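PDB 3U07: DUF1254 domain-containing protein from Vibrio parahaemolyticus, which is of unknown function but combines DUF1254 and DUF1214 family regions and is probably made with a signal peptide. Local coordinates for residues A[136-141]-A[153-158]. The protein carries 2 engineered substitutions. Numbering follows the deposited sequence.
Sequences FMFAAQ and EVVRVD
F138 and V155 show how two parallel strands build a tightly packed aromatic face and a looser, partly exposed one from the same backbone pairing. V155 lies alongside the phenyl ring and puts CG2 over its face, 4.1 Å from the ring centroid in a CH-pi contact, while F138 CD2 presses to 3.5 Å from V155 CB. With CG1 of V155 anti to the backbone N (chi1 180°), CG2 is the methyl turned over the ring; V157 CG1 comes to the ring edge instead. At the far end of this face, E153 CB meets the F136 ring in its plane, at CD1, and the carboxylate leads off, making an exposed rim. Strand 120-125 covers the face, with F124 stacked on F136 and A122 touching F138.

The backbones are joined in parallel register, M137 and A139 each bonding to the two residues that flank their partner: M137 N to E153 O and V155 N to M137 O bracket V154, and A139 N to V155 O and V157 N to A139 O bracket R156. Q141 N adds a more bent bond to V157 O (3.0 Å, 136° at the hydrogen).

The opposite face is looser, with V154 and R156 partly exposed. Selenomethionine M137, whose chain turns at the selenium, brings CE to 4.1 Å from V154 CG1. R156 lays one guanidinium face over A139 CB, and its NH1 donates in the guanidinium plane to A140 O at 3.1 Å. Past the strand ends, the Q141 amide crosses R156 CB and reaches D158 OD2 through NE2, a weak bond of 3.3 Å.

Strand 153-157 is the outermost of a mixed four-stranded sheet within the chain: F136, F138, V155 and V157 together pack against strand 120-125 of the neighbouring antiparallel sheet, while one arginine nitrogen, bonded to both A140 O and W143 O, fastens this edge strand to the end of its partner and to the loop that follows.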
loop_
_atom_site.group_PDB
_atom_site.type_symbol
_atom_site.label_atom_id
_atom_site.label_comp_id
_atom_site.label_asym_id
_atom_site.label_seq_id
_atom_site.Cartn_x
_atom_site.Cartn_y
_atom_site.Cartn_z
ATOM N N PHE A 136 -3.330 -8.892 17.715
ATOM C CA PHE A 136 -3.814 -7.567 17.364
ATOM C C PHE A 136 -5.297 -7.595 17.062
ATOM O O PHE A 136 -5.743 -8.245 16.119
ATOM C CB PHE A 136 -3.001 -7.046 16.174
ATOM C CG PHE A 136 -1.513 -7.053 16.428
ATOM C CD1 PHE A 136 -0.938 -6.106 17.267
ATOM C CD2 PHE A 136 -0.698 -8.030 15.865
ATOM C CE1 PHE A 136 0.433 -6.129 17.543
ATOM C CE2 PHE A 136 0.676 -8.060 16.137
ATOM C CZ PHE A 136 1.239 -7.106 16.978
HETATM N N MSE A 137 -6.063 -6.892 17.886
HETATM C CA MSE A 137 -7.501 -6.872 17.717
HETATM C C MSE A 137 -7.990 -5.629 16.997
HETATM O O MSE A 137 -7.634 -4.510 17.354
HETATM C CB MSE A 137 -8.193 -6.988 19.088
HETATM C CG MSE A 137 -9.704 -7.185 19.002
HETATM SE SE MSE A 137 -10.571 -7.471 20.742
HETATM C CE MSE A 137 -10.990 -5.643 21.101
ATOM N N PHE A 138 -8.801 -5.850 15.971
ATOM C CA PHE A 138 -9.386 -4.772 15.196
ATOM C C PHE A 138 -10.865 -4.745 15.546
ATOM O O PHE A 138 -11.557 -5.756 15.423
ATOM C CB PHE A 138 -9.199 -5.036 13.700
ATOM C CG PHE A 138 -7.767 -5.061 13.284
ATOM C CD1 PHE A 138 -6.968 -6.165 13.569
ATOM C CD2 PHE A 138 -7.192 -3.948 12.674
ATOM C CE1 PHE A 138 -5.610 -6.163 13.256
ATOM C CE2 PHE A 138 -5.834 -3.930 12.355
ATOM C CZ PHE A 138 -5.042 -5.039 12.648
ATOM N N ALA A 139 -11.345 -3.589 15.990
ATOM C CA ALA A 139 -12.743 -3.461 16.365
ATOM C C ALA A 139 -13.339 -2.216 15.756
ATOM O O ALA A 139 -12.626 -1.238 15.504
ATOM C CB ALA A 139 -12.875 -3.410 17.895
ATOM N N ALA A 140 -14.648 -2.283 15.515
ATOM C CA ALA A 140 -15.326 -1.164 14.960
ATOM C C ALA A 140 -15.198 -0.098 15.992
ATOM O O ALA A 140 -15.118 -0.344 17.229
ATOM C CB ALA A 140 -16.784 -1.422 14.673
ATOM N N GLN A 141 -15.146 1.085 15.468
ATOM C CA GLN A 141 -15.018 2.221 16.298
ATOM C C GLN A 141 -16.043 2.312 17.433
ATOM O O GLN A 141 -15.672 2.738 18.520
ATOM C CB GLN A 141 -15.037 3.408 15.372
ATOM C CG GLN A 141 -14.769 4.683 16.086
ATOM C CD GLN A 141 -13.353 4.770 16.632
ATOM O OE1 GLN A 141 -13.109 4.546 17.811
ATOM N NE2 GLN A 141 -12.410 5.100 15.765
ATOM N N GLU A 153 -2.591 -5.251 21.331
ATOM C CA GLU A 153 -3.006 -3.915 20.929
ATOM C C GLU A 153 -4.380 -3.973 20.290
ATOM O O GLU A 153 -4.761 -4.982 19.702
ATOM C CB GLU A 153 -2.007 -3.332 19.924
ATOM C CG GLU A 153 -0.571 -3.229 20.430
ATOM C CD GLU A 153 -0.417 -2.242 21.578
ATOM O OE1 GLU A 153 -1.128 -1.214 21.584
ATOM O OE2 GLU A 153 0.428 -2.486 22.464
ATOM N N VAL A 154 -5.120 -2.879 20.412
ATOM C CA VAL A 154 -6.450 -2.773 19.837
ATOM C C VAL A 154 -6.448 -1.674 18.780
ATOM O O VAL A 154 -5.981 -0.561 19.029
ATOM C CB VAL A 154 -7.505 -2.401 20.906
ATOM C CG1 VAL A 154 -8.875 -2.255 20.257
ATOM C CG2 VAL A 154 -7.538 -3.463 22.002
ATOM N N VAL A 155 -6.962 -1.993 17.599
ATOM C CA VAL A 155 -7.051 -1.021 16.514
ATOM C C VAL A 155 -8.522 -0.694 16.261
ATOM O O VAL A 155 -9.300 -1.569 15.871
ATOM C CB VAL A 155 -6.475 -1.574 15.195
ATOM C CG1 VAL A 155 -6.592 -0.518 14.103
ATOM C CG2 VAL A 155 -5.041 -2.005 15.392
ATOM N N ARG A 156 -8.907 0.556 16.498
ATOM C CA ARG A 156 -10.285 0.980 16.249
ATOM C C ARG A 156 -10.371 1.378 14.777
ATOM O O ARG A 156 -9.608 2.228 14.323
ATOM C CB ARG A 156 -10.643 2.172 17.137
ATOM C CG ARG A 156 -10.740 1.820 18.616
ATOM C CD ARG A 156 -12.020 1.042 18.924
ATOM N NE ARG A 156 -12.068 0.604 20.320
ATOM C CZ ARG A 156 -13.112 0.007 20.892
ATOM N NH1 ARG A 156 -14.217 -0.232 20.193
ATOM N NH2 ARG A 156 -13.051 -0.355 22.168
ATOM N N VAL A 157 -11.284 0.765 14.027
ATOM C CA VAL A 157 -11.403 1.074 12.602
ATOM C C VAL A 157 -12.716 1.776 12.268
ATOM O O VAL A 157 -13.762 1.496 12.863
ATOM C CB VAL A 157 -11.239 -0.213 11.731
ATOM C CG1 VAL A 157 -9.912 -0.900 12.066
ATOM C CG2 VAL A 157 -12.401 -1.176 11.964
ATOM N N ASP A 158 -12.652 2.696 11.311
ATOM C CA ASP A 158 -13.823 3.469 10.924
ATOM C C ASP A 158 -14.677 2.879 9.817
ATOM O O ASP A 158 -15.771 3.376 9.553
ATOM C CB ASP A 158 -13.400 4.897 10.589
ATOM C CG ASP A 158 -12.933 5.659 11.820
ATOM O OD1 ASP A 158 -11.792 6.152 11.815
ATOM O OD2 ASP A 158 -13.706 5.765 12.794
#